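Local coordinates for protein S-adenosylmethionine:tRNA ribosyltransferase-isomerase (Thermotoga maritima, PDB 1VKY) that probably transfers and isomerises the ribose of S-adenosylmethionine onto preQ1-modified tRNA, giving epoxyqueuosine in the queuosine pathway, at residues E33-R45 / E51-E63. Numbering follows the deposited sequence.
Sequences EPRDASRLMVLHR and EHRIFREIIEYLE
With CG turned opposite its carbonyl carbon (chi1 -60°), H44 turns the NE2 edge of its ring to the carboxylate of E51, whose chain runs extended from CG. H44 NE2 donates to the anti lone pair of E51 OE1 at 2.8 Å, and OE1 lies nearly in the ring plane. Y61 OH gives a second bond to E51 OE1, arriving from above the carboxylate plane at 2.7 Å, and in turn accepts from R53 NE. A tyrosine suits this place because its hydroxyl both gives and takes a hydrogen bond while its ring stays apolar: V42 CG1 sits over one face, 4.2 Å from the ring centroid, and V42 CG2 rests against CZ. A leucine in place of Y61 would probably leave E51 OE1 with H44 alone among these donors, R53 NE without its acceptor and V42 CG1 without the aromatic face it lies over.

Further along, L40, its CG trans to the backbone N (chi1 177°), splits its branches: CD1 meets F55 CD1 at 4.0 Å, and CD2 lies against CB of I58. Branched and aromatic side chains suit this buried layer, where L195 and A343 also touch F55. On the other sheet face, the flexible, apolar end of M41 can lie along the imidazole edge of H52, its CE 3.6 Å from H52 CE1, while H52 ND1 is hydrogen-bonded to Y335. At the far end D36 takes R56 twice: its carbonyl oxygen accepts from R56 N and lies over the guanidinium face, while OD1 makes a salt bridge to NH2, the bond itself weak. D36 OD2 turns to T192.

Paired backbone bonds join L40 with R53 and V42 with E51, making an antiparallel beta hairpin at the margin of a nine-stranded mixed sheet; the 3-10 segment 55-61 folds back over the face bearing L40 and V42.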
loop_
_atom_site.group_PDB
_atom_site.type_symbol
_atom_site.label_atom_id
_atom_site.label_comp_id
_atom_site.label_asym_id
_atom_site.label_seq_id
_atom_site.Cartn_x
_atom_site.Cartn_y
_atom_site.Cartn_z
ATOM N N GLU B 33 8.254 7.703 -6.922
ATOM C CA GLU B 33 8.552 9.006 -6.319
ATOM C C GLU B 33 9.439 9.798 -7.288
ATOM O O GLU B 33 10.386 9.242 -7.815
ATOM C CB GLU B 33 9.240 8.822 -4.962
ATOM C CG GLU B 33 8.875 9.895 -3.942
ATOM C CD GLU B 33 7.383 9.923 -3.593
ATOM O OE1 GLU B 33 6.855 11.042 -3.351
ATOM O OE2 GLU B 33 6.735 8.833 -3.557
ATOM N N PRO B 34 9.108 11.043 -7.606
ATOM C CA PRO B 34 7.869 11.732 -7.164
ATOM C C PRO B 34 6.592 11.121 -7.790
ATOM O O PRO B 34 6.669 10.410 -8.777
ATOM C CB PRO B 34 8.070 13.162 -7.680
ATOM C CG PRO B 34 8.940 12.993 -8.873
ATOM C CD PRO B 34 9.897 11.864 -8.538
ATOM N N ARG B 35 5.448 11.394 -7.203
ATOM C CA ARG B 35 4.199 10.730 -7.606
ATOM C C ARG B 35 3.780 11.031 -9.055
ATOM O O ARG B 35 3.153 10.206 -9.707
ATOM C CB ARG B 35 3.083 11.101 -6.649
ATOM C CG ARG B 35 3.288 10.632 -5.206
ATOM C CD ARG B 35 3.267 9.121 -5.025
ATOM N NE ARG B 35 3.126 8.743 -3.615
ATOM N N ASP B 36 4.190 12.174 -9.583
ATOM C CA ASP B 36 3.805 12.562 -10.930
ATOM C C ASP B 36 4.799 12.162 -11.989
ATOM O O ASP B 36 4.745 12.638 -13.123
ATOM C CB ASP B 36 3.475 14.029 -11.014
ATOM C CG ASP B 36 4.575 14.925 -10.522
ATOM O OD1 ASP B 36 5.706 14.457 -10.242
ATOM O OD2 ASP B 36 4.357 16.142 -10.371
ATOM N N ALA B 37 5.683 11.243 -11.611
ATOM C CA ALA B 37 6.588 10.622 -12.532
ATOM C C ALA B 37 6.038 9.260 -12.886
ATOM O O ALA B 37 6.667 8.522 -13.633
ATOM C CB ALA B 37 8.002 10.492 -11.926
ATOM N N SER B 38 4.840 8.930 -12.413
ATOM C CA SER B 38 4.185 7.700 -12.874
ATOM C C SER B 38 3.818 7.836 -14.375
ATOM O O SER B 38 3.848 8.957 -14.942
ATOM C CB SER B 38 2.970 7.393 -11.994
ATOM O OG SER B 38 1.935 8.314 -12.270
ATOM N N ARG B 39 3.526 6.705 -15.024
ATOM C CA ARG B 39 3.068 6.709 -16.412
ATOM C C ARG B 39 1.620 7.181 -16.463
ATOM O O ARG B 39 0.900 7.069 -15.474
ATOM C CB ARG B 39 3.199 5.326 -17.038
ATOM C CG ARG B 39 4.612 4.866 -17.009
ATOM C CD ARG B 39 4.850 3.522 -17.654
ATOM N NE ARG B 39 4.794 3.684 -19.078
ATOM C CZ ARG B 39 5.105 2.750 -19.954
ATOM N NH1 ARG B 39 5.507 1.548 -19.553
ATOM N NH2 ARG B 39 4.997 3.034 -21.253
ATOM N N LEU B 40 1.247 7.802 -17.582
ATOM C CA LEU B 40 -0.125 8.256 -17.847
ATOM C C LEU B 40 -0.457 7.820 -19.250
ATOM O O LEU B 40 0.102 8.367 -20.202
ATOM C CB LEU B 40 -0.237 9.794 -17.750
ATOM C CG LEU B 40 -1.581 10.473 -18.069
ATOM C CD1 LEU B 40 -2.628 10.101 -17.041
ATOM C CD2 LEU B 40 -1.496 11.978 -18.176
ATOM N N MET B 41 -1.382 6.874 -19.382
ATOM C CA MET B 41 -1.954 6.531 -20.672
ATOM C C MET B 41 -3.141 7.470 -20.928
ATOM O O MET B 41 -4.010 7.603 -20.097
ATOM C CB MET B 41 -2.459 5.086 -20.697
ATOM C CG MET B 41 -2.870 4.628 -22.087
ATOM S SD MET B 41 -3.320 2.891 -22.191
ATOM C CE MET B 41 -1.783 2.060 -21.872
ATOM N N VAL B 42 -3.171 8.078 -22.112
ATOM C CA VAL B 42 -4.236 8.985 -22.488
ATOM C C VAL B 42 -5.065 8.365 -23.599
ATOM O O VAL B 42 -4.535 8.026 -24.666
ATOM C CB VAL B 42 -3.669 10.345 -22.942
ATOM C CG1 VAL B 42 -4.782 11.310 -23.240
ATOM C CG2 VAL B 42 -2.756 10.949 -21.844
ATOM N N LEU B 43 -6.367 8.308 -23.352
ATOM C CA LEU B 43 -7.370 7.792 -24.260
ATOM C C LEU B 43 -8.270 8.928 -24.777
ATOM O O LEU B 43 -8.875 9.652 -24.004
ATOM C CB LEU B 43 -8.236 6.748 -23.533
ATOM C CG LEU B 43 -7.701 5.302 -23.540
ATOM C CD1 LEU B 43 -6.364 5.190 -22.987
ATOM C CD2 LEU B 43 -8.648 4.428 -22.804
ATOM N N HIS B 44 -8.323 9.062 -26.099
ATOM C CA HIS B 44 -9.137 10.069 -26.764
ATOM C C HIS B 44 -10.328 9.336 -27.372
ATOM O O HIS B 44 -10.203 8.670 -28.400
ATOM C CB HIS B 44 -8.325 10.769 -27.857
ATOM C CG HIS B 44 -7.100 11.482 -27.365
ATOM N ND1 HIS B 44 -7.097 12.820 -27.049
ATOM C CD2 HIS B 44 -5.831 11.047 -27.162
ATOM C CE1 HIS B 44 -5.883 13.182 -26.673
ATOM N NE2 HIS B 44 -5.094 12.129 -26.742
ATOM N N ARG B 45 -11.482 9.442 -26.741
ATOM C CA ARG B 45 -12.583 8.539 -27.114
ATOM C C ARG B 45 -13.100 8.710 -28.515
ATOM O O ARG B 45 -13.325 7.726 -29.186
ATOM C CB ARG B 45 -13.755 8.661 -26.155
ATOM C CG ARG B 45 -13.481 8.144 -24.747
ATOM C CD ARG B 45 -14.571 8.556 -23.795
ATOM N NE ARG B 45 -14.562 9.982 -23.484
ATOM C CZ ARG B 45 -15.479 10.554 -22.723
ATOM N NH1 ARG B 45 -15.413 11.839 -22.462
ATOM N NH2 ARG B 45 -16.469 9.837 -22.220
ATOM N N GLU B 51 -2.303 7.471 -26.275
ATOM C CA GLU B 51 -0.936 7.962 -26.083
ATOM C C GLU B 51 -0.332 7.497 -24.786
ATOM O O GLU B 51 -1.027 7.207 -23.801
ATOM C CB GLU B 51 -0.879 9.483 -26.038
ATOM C CG GLU B 51 -1.486 10.224 -27.196
ATOM C CD GLU B 51 -1.308 11.710 -26.991
ATOM O OE1 GLU B 51 -2.267 12.415 -26.608
ATOM O OE2 GLU B 51 -0.178 12.135 -27.160
ATOM N N HIS B 52 0.996 7.462 -24.778
ATOM C CA HIS B 52 1.747 6.981 -23.617
ATOM C C HIS B 52 2.641 8.107 -23.096
ATOM O O HIS B 52 3.620 8.449 -23.724
ATOM C CB HIS B 52 2.559 5.768 -24.048
ATOM C CG HIS B 52 1.701 4.694 -24.624
ATOM N ND1 HIS B 52 0.961 3.842 -23.839
ATOM C CD2 HIS B 52 1.384 4.403 -25.904
ATOM C CE1 HIS B 52 0.261 3.034 -24.616
ATOM N NE2 HIS B 52 0.497 3.357 -25.873
ATOM N N ARG B 53 2.278 8.659 -21.935
ATOM C CA ARG B 53 2.868 9.891 -21.395
ATOM C C ARG B 53 3.297 9.628 -19.947
ATOM O O ARG B 53 3.287 8.472 -19.502
ATOM C CB ARG B 53 1.859 11.047 -21.481
ATOM C CG ARG B 53 1.421 11.306 -22.930
ATOM C CD ARG B 53 2.565 11.920 -23.828
ATOM N NE ARG B 53 2.094 13.244 -23.956
ATOM C CZ ARG B 53 2.702 14.330 -23.660
ATOM N NH1 ARG B 53 3.973 14.404 -23.354
ATOM N NH2 ARG B 53 2.008 15.406 -23.805
ATOM N N ILE B 54 3.729 10.702 -19.287
ATOM C CA ILE B 54 4.088 10.739 -17.878
ATOM C C ILE B 54 3.106 11.658 -17.192
ATOM O O ILE B 54 2.652 12.624 -17.804
ATOM C CB ILE B 54 5.534 11.296 -17.706
ATOM C CG1 ILE B 54 6.525 10.383 -18.394
ATOM C CG2 ILE B 54 5.901 11.479 -16.248
ATOM C CD1 ILE B 54 6.408 8.957 -17.989
ATOM N N PHE B 55 2.798 11.382 -15.921
ATOM C CA PHE B 55 1.702 12.049 -15.254
ATOM C C PHE B 55 1.789 13.563 -15.270
ATOM O O PHE B 55 0.775 14.235 -15.470
ATOM C CB PHE B 55 1.475 11.565 -13.810
ATOM C CG PHE B 55 0.092 11.917 -13.304
ATOM C CD1 PHE B 55 -0.973 11.089 -13.556
ATOM C CD2 PHE B 55 -0.138 13.097 -12.644
ATOM C CE1 PHE B 55 -2.248 11.444 -13.133
ATOM C CE2 PHE B 55 -1.381 13.455 -12.233
ATOM C CZ PHE B 55 -2.454 12.637 -12.487
ATOM N N ARG B 56 2.972 14.112 -15.027
ATOM C CA ARG B 56 3.115 15.581 -14.949
ATOM C C ARG B 56 2.747 16.270 -16.264
ATOM O O ARG B 56 2.417 17.451 -16.274
ATOM C CB ARG B 56 4.531 15.972 -14.544
ATOM C CG ARG B 56 5.614 15.501 -15.508
ATOM C CD ARG B 56 7.039 15.930 -15.120
ATOM N NE ARG B 56 7.338 15.579 -13.733
ATOM C CZ ARG B 56 8.125 14.581 -13.325
ATOM N NH1 ARG B 56 8.763 13.780 -14.194
ATOM N NH2 ARG B 56 8.273 14.386 -12.015
ATOM N N GLU B 57 2.762 15.517 -17.365
ATOM C CA GLU B 57 2.323 16.001 -18.707
ATOM C C GLU B 57 0.793 16.101 -18.897
ATOM O O GLU B 57 0.296 16.495 -19.962
ATOM C CB GLU B 57 2.947 15.091 -19.770
ATOM C CG GLU B 57 4.459 15.222 -19.799
ATOM C CD GLU B 57 5.170 14.104 -20.542
ATOM O OE1 GLU B 57 4.625 13.004 -20.737
ATOM O OE2 GLU B 57 6.318 14.324 -20.923
ATOM N N ILE B 58 0.039 15.793 -17.838
ATOM C CA ILE B 58 -1.416 15.984 -17.845
ATOM C C ILE B 58 -1.781 17.407 -18.140
ATOM O O ILE B 58 -2.790 17.649 -18.780
ATOM C CB ILE B 58 -2.076 15.521 -16.498
ATOM C CG1 ILE B 58 -3.606 15.404 -16.654
ATOM C CG2 ILE B 58 -1.700 16.443 -15.320
ATOM C CD1 ILE B 58 -4.240 14.641 -15.548
ATOM N N ILE B 59 -0.942 18.351 -17.728
ATOM C CA ILE B 59 -1.206 19.760 -17.987
ATOM C C ILE B 59 -1.367 20.108 -19.492
ATOM O O ILE B 59 -2.087 21.026 -19.854
ATOM C CB ILE B 59 -0.072 20.591 -17.362
ATOM C CG1 ILE B 59 -0.420 22.085 -17.342
ATOM C CG2 ILE B 59 1.259 20.318 -18.060
ATOM C CD1 ILE B 59 0.440 22.855 -16.345
ATOM N N GLU B 60 -0.706 19.358 -20.358
ATOM C CA GLU B 60 -0.788 19.566 -21.827
ATOM C C GLU B 60 -2.171 19.211 -22.427
ATOM O O GLU B 60 -2.401 19.410 -23.623
ATOM C CB GLU B 60 0.273 18.711 -22.513
ATOM C CG GLU B 60 1.671 19.080 -22.061
ATOM C CD GLU B 60 2.719 18.200 -22.683
ATOM O OE1 GLU B 60 2.384 17.477 -23.630
ATOM O OE2 GLU B 60 3.867 18.242 -22.265
ATOM N N TYR B 61 -3.065 18.640 -21.598
ATOM C CA TYR B 61 -4.396 18.244 -22.010
ATOM C C TYR B 61 -5.463 19.126 -21.388
ATOM O O TYR B 61 -6.621 18.968 -21.685
ATOM C CB TYR B 61 -4.650 16.775 -21.622
ATOM C CG TYR B 61 -3.721 15.855 -22.358
ATOM C CD1 TYR B 61 -2.533 15.458 -21.785
ATOM C CD2 TYR B 61 -3.989 15.473 -23.679
ATOM C CE1 TYR B 61 -1.644 14.628 -22.460
ATOM C CE2 TYR B 61 -3.109 14.657 -24.381
ATOM C CZ TYR B 61 -1.924 14.234 -23.759
ATOM O OH TYR B 61 -1.035 13.422 -24.427
ATOM N N LEU B 62 -5.065 20.049 -20.526
ATOM C CA LEU B 62 -6.007 20.836 -19.766
ATOM C C LEU B 62 -5.891 22.256 -20.210
ATOM O O LEU B 62 -4.817 22.755 -20.482
ATOM C CB LEU B 62 -5.770 20.716 -18.243
ATOM C CG LEU B 62 -5.926 19.279 -17.680
ATOM C CD1 LEU B 62 -5.447 19.147 -16.226
ATOM C CD2 LEU B 62 -7.339 18.785 -17.834
ATOM N N GLU B 63 -7.027 22.909 -20.276
ATOM C CA GLU B 63 -7.095 24.289 -20.676
ATOM C C GLU B 63 -7.606 25.187 -19.548
ATOM O O GLU B 63 -8.180 24.709 -18.585
ATOM C CB GLU B 63 -7.952 24.414 -21.913
ATOM C CG GLU B 63 -9.331 23.853 -21.821
ATOM C CD GLU B 63 -9.979 23.744 -23.183
ATOM O OE1 GLU B 63 -9.641 22.789 -23.945
ATOM O OE2 GLU B 63 -10.801 24.630 -23.466
HETATM O O HOH W 1 3.254 5.910 -20.615
#